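Local coordinates for protein SusD homolog (PDB 3FDH) that probably binds glycans at the outer membrane of Bacteroides thetaiotaomicron, as a SusD-like lipoprotein serving carbohydrate uptake, at residues A[45-51]-A[431-435]; A[67-71]-A[486-490]; A[331-337]-A[424-430]. All blocks are in the same frame, centred on the assembly; numbering follows the deposited sequence.

Interaction 1: residues A[45-51]-A[431-435]; sequences ASSYIEY and ATETY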
loop_
_atom_site.group_PDB
_atom_site.type_symbol
_atom_site.label_atom_id
_atom_site.label_comp_id
_atom_site.label_asym_id
_atom_site.label_seq_id
_atom_site.Cartn_x
_atom_site.Cartn_y
_atom_site.Cartn_z
ATOM N N ALA A 45 1.567 2.536 -8.568
ATOM C CA ALA A 45 2.693 2.094 -7.745
ATOM C C ALA A 45 3.194 0.724 -8.167
ATOM O O ALA A 45 4.400 0.440 -8.215
ATOM C CB ALA A 45 2.293 2.096 -6.251
ATOM N N SER A 46 2.252 -0.147 -8.481
ATOM C CA SER A 46 2.577 -1.512 -8.900
ATOM C C SER A 46 3.542 -1.522 -10.061
ATOM O O SER A 46 4.487 -2.310 -10.115
ATOM C CB SER A 46 1.322 -2.299 -9.297
ATOM O OG SER A 46 0.418 -2.455 -8.238
ATOM N N SER A 47 3.311 -0.589 -10.976
ATOM C CA SER A 47 4.172 -0.431 -12.133
ATOM C C SER A 47 5.492 0.244 -11.716
ATOM O O SER A 47 6.573 -0.198 -12.030
ATOM C CB SER A 47 3.513 0.453 -13.205
ATOM O OG SER A 47 4.446 0.845 -14.180
ATOM N N TYR A 48 5.399 1.321 -10.957
ATOM C CA TYR A 48 6.612 2.069 -10.642
ATOM C C TYR A 48 7.686 1.232 -9.935
ATOM O O TYR A 48 8.876 1.369 -10.248
ATOM C CB TYR A 48 6.315 3.355 -9.893
ATOM C CG TYR A 48 5.393 4.319 -10.572
ATOM C CD1 TYR A 48 5.291 4.369 -11.952
ATOM C CD2 TYR A 48 4.725 5.289 -9.836
ATOM C CE1 TYR A 48 4.502 5.313 -12.559
ATOM C CE2 TYR A 48 3.926 6.220 -10.439
ATOM C CZ TYR A 48 3.838 6.250 -11.814
ATOM O OH TYR A 48 3.065 7.217 -12.460
ATOM N N ILE A 49 7.285 0.371 -9.002
ATOM C CA ILE A 49 8.228 -0.483 -8.242
ATOM C C ILE A 49 8.232 -1.933 -8.695
ATOM O O ILE A 49 8.686 -2.852 -8.022
ATOM C CB ILE A 49 8.172 -0.292 -6.705
ATOM C CG1 ILE A 49 6.759 -0.324 -6.153
ATOM C CG2 ILE A 49 8.794 1.090 -6.401
ATOM C CD1 ILE A 49 6.060 -1.605 -6.300
ATOM N N GLU A 50 7.661 -2.090 -9.880
ATOM C CA GLU A 50 7.801 -3.311 -10.667
ATOM C C GLU A 50 7.255 -4.604 -10.118
ATOM O O GLU A 50 7.787 -5.693 -10.368
ATOM C CB GLU A 50 9.255 -3.453 -11.142
ATOM C CG GLU A 50 9.727 -2.262 -12.010
ATOM C CD GLU A 50 11.118 -2.404 -12.578
ATOM O OE1 GLU A 50 11.752 -3.462 -12.447
ATOM O OE2 GLU A 50 11.602 -1.406 -13.148
ATOM N N TYR A 51 6.142 -4.472 -9.414
ATOM C CA TYR A 51 5.352 -5.660 -8.983
ATOM C C TYR A 51 4.568 -6.230 -10.181
ATOM O O TYR A 51 4.220 -7.437 -10.272
ATOM C CB TYR A 51 4.335 -5.240 -7.955
ATOM C CG TYR A 51 4.824 -5.166 -6.533
ATOM C CD1 TYR A 51 5.957 -5.894 -6.110
ATOM C CD2 TYR A 51 4.107 -4.436 -5.573
ATOM C CE1 TYR A 51 6.367 -5.870 -4.773
ATOM C CE2 TYR A 51 4.505 -4.405 -4.254
ATOM C CZ TYR A 51 5.599 -5.139 -3.836
ATOM O OH TYR A 51 5.970 -5.074 -2.505
ATOM N N ALA A 431 1.196 -2.089 -2.749
ATOM C CA ALA A 431 2.195 -1.486 -3.642
ATOM C C ALA A 431 2.342 -0.057 -3.234
ATOM O O ALA A 431 3.413 0.559 -3.308
ATOM C CB ALA A 431 1.797 -1.599 -5.113
ATOM N N THR A 432 1.225 0.472 -2.784
ATOM C CA THR A 432 1.188 1.877 -2.363
ATOM C C THR A 432 2.291 2.093 -1.316
ATOM O O THR A 432 3.173 2.953 -1.416
ATOM C CB THR A 432 -0.206 2.187 -1.754
ATOM O OG1 THR A 432 -1.192 2.197 -2.803
ATOM C CG2 THR A 432 -0.239 3.516 -1.048
ATOM N N GLU A 433 2.251 1.267 -0.297
ATOM C CA GLU A 433 3.227 1.368 0.799
ATOM C C GLU A 433 4.643 0.944 0.346
ATOM O O GLU A 433 5.628 1.501 0.782
ATOM C CB GLU A 433 2.719 0.594 2.020
ATOM C CG GLU A 433 3.596 0.641 3.248
ATOM C CD GLU A 433 3.754 2.034 3.840
ATOM O OE1 GLU A 433 3.027 2.952 3.462
ATOM O OE2 GLU A 433 4.604 2.182 4.738
ATOM N N THR A 434 4.744 -0.028 -0.543
ATOM C CA THR A 434 6.080 -0.462 -1.018
ATOM C C THR A 434 6.807 0.634 -1.739
ATOM O O THR A 434 8.024 0.790 -1.629
ATOM C CB THR A 434 6.002 -1.631 -1.887
ATOM O OG1 THR A 434 5.580 -2.725 -1.066
ATOM C CG2 THR A 434 7.386 -1.938 -2.498
ATOM N N TYR A 435 5.995 1.443 -2.389
ATOM C CA TYR A 435 6.492 2.612 -3.131
ATOM C C TYR A 435 7.009 3.725 -2.185
ATOM O O TYR A 435 8.010 4.382 -2.468
ATOM C CB TYR A 435 5.399 3.105 -4.044
ATOM C CG TYR A 435 5.714 4.372 -4.762
ATOM C CD1 TYR A 435 6.643 4.395 -5.818
ATOM C CD2 TYR A 435 5.036 5.528 -4.459
ATOM C CE1 TYR A 435 6.920 5.562 -6.482
ATOM C CE2 TYR A 435 5.287 6.681 -5.125
ATOM C CZ TYR A 435 6.217 6.702 -6.146
ATOM O OH TYR A 435 6.398 7.891 -6.776
#
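Tyr435 holds CG opposite its backbone N (chi1 174°), which sends the ring from helix 431-443 toward the end of helix 40-48, while Tyr48 sets CG opposite its carbonyl carbon (chi1 -57°) and meets it there. The two rings lie at an intermediate tilt, Tyr48 CD2 being 4.0 Å from Tyr435 CE1. Ile49 CG2 lies in the plane of the Tyr435 ring, 4.0 Å from CD1 at its edge, and Ile49 CD1 reaches the methyl of Thr434. That same CD1 lies over one face of the Tyr51 ring, toward its rim. Between these groups the two helices approach through small residues: the methyls of Ala45 and Ala431 stand 3.9 Å apart, and Tyr51 CD2 adds a contact of 3.7 Å to Ala431 CB. Tyr51 OH comes within 2.8 Å of Thr434 OG1, but the Thr434 hydroxyl also bonds to Glu430 O, so its proton cannot be assigned; Tyr51 OH bonds to Tyr421 O. Tyr51 reaches this place because the chain turns back as helix 40-48 ends, with Tyr51 N bonded to Ser46 O (2.8 Å) and Glu50 N to Ser47 O (3.1 Å). With Glu50 at positive phi (63°) as C-prime residue, this is a Schellman motif.

Interaction 2: residues A[67-71]-A[486-490]; sequences NEPSS and YVYSE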
loop_
_atom_site.group_PDB
_atom_site.type_symbol
_atom_site.label_atom_id
_atom_site.label_comp_id
_atom_site.label_asym_id
_atom_site.label_seq_id
_atom_site.Cartn_x
_atom_site.Cartn_y
_atom_site.Cartn_z
ATOM N N ASN A 67 4.622 10.835 -20.646
ATOM C CA ASN A 67 3.613 11.820 -20.206
ATOM C C ASN A 67 2.799 11.465 -18.982
ATOM O O ASN A 67 2.601 12.272 -18.070
ATOM C CB ASN A 67 2.620 12.016 -21.330
ATOM C CG ASN A 67 3.261 12.637 -22.556
ATOM O OD1 ASN A 67 4.150 13.462 -22.434
ATOM N ND2 ASN A 67 2.829 12.217 -23.742
ATOM N N GLU A 68 2.303 10.243 -19.000
ATOM C CA GLU A 68 1.372 9.772 -17.983
ATOM C C GLU A 68 1.806 10.007 -16.520
ATOM O O GLU A 68 1.008 10.427 -15.687
ATOM C CB GLU A 68 1.070 8.279 -18.193
ATOM C CG GLU A 68 -0.041 7.681 -17.335
ATOM C CD GLU A 68 -1.427 8.120 -17.731
ATOM O OE1 GLU A 68 -1.601 8.765 -18.781
ATOM O OE2 GLU A 68 -2.380 7.773 -16.987
ATOM N N PRO A 69 3.072 9.737 -16.200
ATOM C CA PRO A 69 3.427 9.890 -14.791
ATOM C C PRO A 69 3.520 11.283 -14.256
ATOM O O PRO A 69 3.550 11.455 -13.038
ATOM C CB PRO A 69 4.799 9.197 -14.676
ATOM C CG PRO A 69 4.969 8.407 -15.969
ATOM C CD PRO A 69 4.111 9.062 -16.985
ATOM N N SER A 70 3.511 12.268 -15.150
ATOM C CA SER A 70 3.717 13.673 -14.761
ATOM C C SER A 70 2.544 14.595 -15.080
ATOM O O SER A 70 2.606 15.837 -14.888
ATOM C CB SER A 70 4.993 14.221 -15.421
ATOM O OG SER A 70 4.873 14.299 -16.836
ATOM N N SER A 71 1.498 14.002 -15.627
ATOM C CA SER A 71 0.267 14.756 -15.969
ATOM C C SER A 71 -0.646 14.932 -14.771
ATOM O O SER A 71 -0.972 13.968 -14.098
ATOM C CB SER A 71 -0.532 14.072 -17.103
ATOM O OG SER A 71 -1.788 14.714 -17.250
ATOM N N TYR A 486 8.695 18.198 -12.428
ATOM C CA TYR A 486 9.197 18.167 -11.023
ATOM C C TYR A 486 8.982 16.796 -10.368
ATOM O O TYR A 486 9.676 16.397 -9.435
ATOM C CB TYR A 486 8.554 19.306 -10.184
ATOM C CG TYR A 486 7.158 18.936 -9.737
ATOM C CD1 TYR A 486 6.082 18.917 -10.630
ATOM C CD2 TYR A 486 6.931 18.526 -8.424
ATOM C CE1 TYR A 486 4.801 18.513 -10.207
ATOM C CE2 TYR A 486 5.659 18.160 -7.999
ATOM C CZ TYR A 486 4.603 18.134 -8.883
ATOM O OH TYR A 486 3.360 17.712 -8.427
ATOM N N VAL A 487 8.062 16.017 -10.920
ATOM C CA VAL A 487 7.754 14.719 -10.311
ATOM C C VAL A 487 8.987 13.818 -10.416
ATOM O O VAL A 487 9.150 12.869 -9.660
ATOM C CB VAL A 487 6.493 14.024 -10.927
ATOM C CG1 VAL A 487 5.248 14.972 -10.878
ATOM C CG2 VAL A 487 6.760 13.561 -12.306
ATOM N N TYR A 488 9.880 14.165 -11.319
ATOM C CA TYR A 488 11.058 13.346 -11.535
ATOM C C TYR A 488 12.311 13.908 -10.897
ATOM O O TYR A 488 13.327 13.215 -10.843
ATOM C CB TYR A 488 11.343 13.179 -13.029
ATOM C CG TYR A 488 10.253 12.501 -13.834
ATOM C CD1 TYR A 488 9.904 11.211 -13.571
ATOM C CD2 TYR A 488 9.611 13.155 -14.870
ATOM C CE1 TYR A 488 8.909 10.559 -14.327
ATOM C CE2 TYR A 488 8.632 12.529 -15.628
ATOM C CZ TYR A 488 8.281 11.227 -15.344
ATOM O OH TYR A 488 7.322 10.580 -16.109
ATOM N N SER A 489 12.261 15.170 -10.478
ATOM C CA SER A 489 13.432 15.829 -9.902
ATOM C C SER A 489 13.303 16.298 -8.440
ATOM O O SER A 489 14.286 16.535 -7.788
ATOM C CB SER A 489 13.768 17.063 -10.729
ATOM O OG SER A 489 12.672 17.942 -10.721
ATOM N N GLU A 490 12.090 16.393 -7.922
ATOM C CA GLU A 490 11.888 16.943 -6.590
ATOM C C GLU A 490 11.392 15.897 -5.629
ATOM O O GLU A 490 10.215 15.607 -5.596
ATOM C CB GLU A 490 10.863 18.072 -6.646
ATOM C CG GLU A 490 11.365 19.334 -7.399
ATOM C CD GLU A 490 12.458 20.051 -6.670
ATOM O OE1 GLU A 490 12.715 19.727 -5.498
ATOM O OE2 GLU A 490 13.074 20.978 -7.259
HETATM O O HOH W 1 6.047 12.058 -17.938
#
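Tyr488 directs its hydroxyl onto the ring of Pro69, with OH 3.2 Å from Pro69 CG and equally near CB, a snug contact at the end of a ring that crosses the proline at a slant. The tyrosine has CG opposite its own carbonyl carbon (chi1 -61°), and its ring is held from one side by Val487, whose CG2 stands 3.8 Å above the ring plane, over the centre. This placement of CG2 follows from the valine rotamer, which tucks CG2 between backbone N and carbonyl carbon and leaves CG1 over one face of Tyr486. From there CG2 also meets Ser70, 3.6 Å from its CB. Ser70 takes the matching position for OG (chi1 66°), and its hydroxyl thereby reaches a water that donates to Ser70 OG over 2.8 Å. The same water lies in the plane of the Tyr488 ring and bonds to Tyr488 OH at 2.7 Å. Nearby, the Tyr481 hydroxyl bonds to Ser70 O and Val487 pairs with Leu462 through the backbone. The two loops thus meet through carbon contacts and a water bridging their hydroxyls, with no charged group taking part, so that their fit probably depends on shape more than on polar bonding.

Interaction 3: residues A[331-337]-A[424-430]; sequences LLMSYHE and MWGASGE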
loop_
_atom_site.group_PDB
_atom_site.type_symbol
_atom_site.label_atom_id
_atom_site.label_comp_id
_atom_site.label_asym_id
_atom_site.label_seq_id
_atom_site.Cartn_x
_atom_site.Cartn_y
_atom_site.Cartn_z
ATOM N N LEU A 331 -5.839 -4.724 2.411
ATOM C CA LEU A 331 -5.087 -4.562 3.660
ATOM C C LEU A 331 -4.627 -3.085 3.814
ATOM O O LEU A 331 -3.708 -2.604 3.133
ATOM C CB LEU A 331 -3.924 -5.576 3.726
ATOM C CG LEU A 331 -4.329 -7.047 3.628
ATOM C CD1 LEU A 331 -3.084 -7.963 3.751
ATOM C CD2 LEU A 331 -5.396 -7.358 4.621
ATOM N N LEU A 332 -5.326 -2.357 4.693
ATOM C CA LEU A 332 -4.972 -0.966 5.025
ATOM C C LEU A 332 -3.645 -1.004 5.750
ATOM O O LEU A 332 -2.830 -0.091 5.630
ATOM C CB LEU A 332 -6.031 -0.233 5.814
ATOM C CG LEU A 332 -7.302 0.127 5.036
ATOM C CD1 LEU A 332 -8.274 0.964 5.912
ATOM C CD2 LEU A 332 -6.990 0.895 3.761
HETATM N N MSE A 333 -3.436 -2.086 6.495
HETATM C CA MSE A 333 -2.124 -2.324 7.086
HETATM C C MSE A 333 -2.073 -3.737 7.570
HETATM O O MSE A 333 -2.917 -4.160 8.382
HETATM C CB MSE A 333 -1.770 -1.313 8.183
HETATM C CG MSE A 333 -0.247 -1.356 8.513
HETATM SE SE MSE A 333 0.272 -0.399 10.126
HETATM C CE MSE A 333 2.045 -1.170 10.264
ATOM N N SER A 334 -1.105 -4.468 7.014
ATOM C CA SER A 334 -0.938 -5.889 7.311
ATOM C C SER A 334 -0.077 -6.218 8.511
ATOM O O SER A 334 0.774 -5.450 8.965
ATOM C CB SER A 334 -0.401 -6.610 6.103
ATOM O OG SER A 334 0.913 -6.181 5.801
ATOM N N TYR A 335 -0.337 -7.417 9.033
ATOM C CA TYR A 335 0.466 -7.914 10.107
ATOM C C TYR A 335 1.891 -8.090 9.618
ATOM O O TYR A 335 2.848 -7.757 10.321
ATOM C CB TYR A 335 -0.083 -9.230 10.629
ATOM C CG TYR A 335 0.785 -9.932 11.661
ATOM C CD1 TYR A 335 1.023 -9.392 12.912
ATOM C CD2 TYR A 335 1.345 -11.180 11.380
ATOM C CE1 TYR A 335 1.830 -10.053 13.826
ATOM C CE2 TYR A 335 2.116 -11.853 12.300
ATOM C CZ TYR A 335 2.358 -11.298 13.509
ATOM O OH TYR A 335 3.124 -12.019 14.410
ATOM N N HIS A 336 2.040 -8.544 8.376
ATOM C CA HIS A 336 3.393 -8.774 7.842
ATOM C C HIS A 336 4.135 -7.464 7.753
ATOM O O HIS A 336 5.308 -7.413 8.088
ATOM C CB HIS A 336 3.501 -9.615 6.531
ATOM C CG HIS A 336 2.608 -9.187 5.418
ATOM N ND1 HIS A 336 1.293 -9.619 5.312
ATOM C CD2 HIS A 336 2.845 -8.400 4.336
ATOM C CE1 HIS A 336 0.762 -9.089 4.219
ATOM N NE2 HIS A 336 1.677 -8.329 3.625
ATOM N N GLU A 337 3.451 -6.416 7.312
ATOM C CA GLU A 337 4.101 -5.100 7.232
ATOM C C GLU A 337 4.588 -4.692 8.620
ATOM O O GLU A 337 5.686 -4.168 8.797
ATOM C CB GLU A 337 3.186 -3.989 6.683
ATOM C CG GLU A 337 3.852 -2.654 6.801
ATOM C CD GLU A 337 3.000 -1.451 6.442
ATOM O OE1 GLU A 337 1.913 -1.553 5.823
ATOM O OE2 GLU A 337 3.413 -0.372 6.852
HETATM N N MSE A 424 4.929 -7.884 -0.001
HETATM C CA MSE A 424 3.955 -6.796 -0.241
HETATM C C MSE A 424 3.451 -6.695 -1.696
HETATM O O MSE A 424 2.628 -5.875 -2.075
HETATM C CB MSE A 424 4.469 -5.519 0.416
HETATM C CG MSE A 424 4.478 -5.636 1.881
HETATM SE SE MSE A 424 5.027 -4.120 2.918
HETATM C CE MSE A 424 3.513 -2.909 2.685
ATOM N N TRP A 425 3.874 -7.699 -2.441
ATOM C CA TRP A 425 3.360 -7.992 -3.798
ATOM C C TRP A 425 2.100 -8.835 -3.612
ATOM O O TRP A 425 2.096 -9.840 -2.926
ATOM C CB TRP A 425 4.372 -8.841 -4.552
ATOM C CG TRP A 425 3.930 -9.347 -5.861
ATOM C CD1 TRP A 425 3.331 -8.622 -6.854
ATOM C CD2 TRP A 425 4.126 -10.659 -6.389
ATOM N NE1 TRP A 425 3.101 -9.397 -7.964
ATOM C CE2 TRP A 425 3.555 -10.670 -7.693
ATOM C CE3 TRP A 425 4.719 -11.846 -5.891
ATOM C CZ2 TRP A 425 3.588 -11.784 -8.499
ATOM C CZ3 TRP A 425 4.694 -12.959 -6.676
ATOM C CH2 TRP A 425 4.162 -12.921 -7.986
ATOM N N GLY A 426 1.043 -8.425 -4.262
ATOM C CA GLY A 426 -0.235 -9.097 -4.216
ATOM C C GLY A 426 -1.439 -8.320 -4.708
ATOM O O GLY A 426 -1.304 -7.353 -5.491
ATOM N N ALA A 427 -2.592 -8.738 -4.215
ATOM C CA ALA A 427 -3.911 -8.132 -4.512
ATOM C C ALA A 427 -4.405 -7.362 -3.301
ATOM O O ALA A 427 -5.578 -6.937 -3.217
ATOM C CB ALA A 427 -4.943 -9.274 -4.878
ATOM N N SER A 428 -3.507 -7.189 -2.338
ATOM C CA SER A 428 -3.837 -6.592 -1.025
ATOM C C SER A 428 -3.824 -5.068 -0.917
ATOM O O SER A 428 -4.200 -4.514 0.127
ATOM C CB SER A 428 -2.950 -7.184 0.089
ATOM O OG SER A 428 -3.037 -8.602 0.121
ATOM N N GLY A 429 -3.367 -4.411 -1.977
ATOM C CA GLY A 429 -3.239 -2.951 -2.008
ATOM C C GLY A 429 -1.956 -2.447 -1.372
ATOM O O GLY A 429 -1.888 -1.304 -0.951
ATOM N N GLU A 430 -0.924 -3.287 -1.320
ATOM C CA GLU A 430 0.352 -2.924 -0.622
ATOM C C GLU A 430 1.452 -2.259 -1.449
ATOM O O GLU A 430 2.502 -1.858 -0.911
ATOM C CB GLU A 430 0.898 -4.142 0.139
ATOM C CG GLU A 430 -0.019 -4.577 1.264
ATOM C CD GLU A 430 0.590 -5.653 2.152
ATOM O OE1 GLU A 430 0.855 -6.771 1.648
ATOM O OE2 GLU A 430 0.788 -5.375 3.361
HETATM O O HOH W 2 -4.330 -0.838 0.707
HETATM O O HOH W 3 0.160 -3.266 4.684
#
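His336 and Glu430 reach for each other from opposite directions, the carboxylate standing nearly upright against the imidazole, with planes 82° apart. The NE2-H of His336 points at Glu430 OE1 over 2.6 Å, at an N-H...O angle of 162°; OE1 lies in the ring plane and takes the bond on its syn lone pair. The ring gets there because His336 keeps CG between backbone N and carbonyl carbon (chi1 50°), while Glu430 extends straight beyond CG. Ser334 comes in over the ring: its OG sits above the centre of one imidazole face and donates to Glu430 OE2 at 2.6 Å, on the syn side but tilted somewhat out of the carboxylate plane. The same OG accepts from Glu337 N (3.0 Å), so Ser334 is the N-cap of helix 335-348, and Glu430, at the threshold of helix 431-443, grips the start of another helix. Just before this cap, a classic beta bulge sets Leu332 and Met333 against the single residue Ala238. A water that accepts from Ser334 N lies 2.6 Å from Glu430 OE2 and close to Glu337 OE1, whose charge is balanced by Arg204. Were Glu430 replaced by an alanine, His336 NE2 and the Ser334 hydroxyl would probably lose their buried acceptor and the imidazole could turn more freely. Selenomethionine Met424 lies across Glu337, its CE 3.8 Å from OE1, and touches His336 CD2 with its CG. Farther along, Leu331 N donates to Ser428 O (2.8 Å) in the carbonyl plane, and Leu331 CD1 packs against Ser428 CB at 3.7 Å, while Ser428 OG bonds to Asn367. A second water donates to both Leu331 O and Gly429 O.

Interactions 1 and 3 lie near the core, their centres about 12 Å apart, and are joined by the chain itself: 424-430 runs directly into 431-435, so the loop after helix 412-423, used by interaction 3, leads straight into the first turn of helix 431-443, used by interaction 1. Tyr51 and Thr434 of interaction 1 pack on Met424, and Glu433 stands near Glu337, like charges, Glu433 paired with Arg208 and Glu337 with Arg204. Interaction 2 is more peripheral, its centre about 16 Å from that of interaction 1, yet Tyr48 touches Pro69. Along the chain interactions 1 and 2 alternate, while interaction 3 is nested inside both. Together they draw N-terminal, middle and C-terminal regions into one compact, mostly helical body.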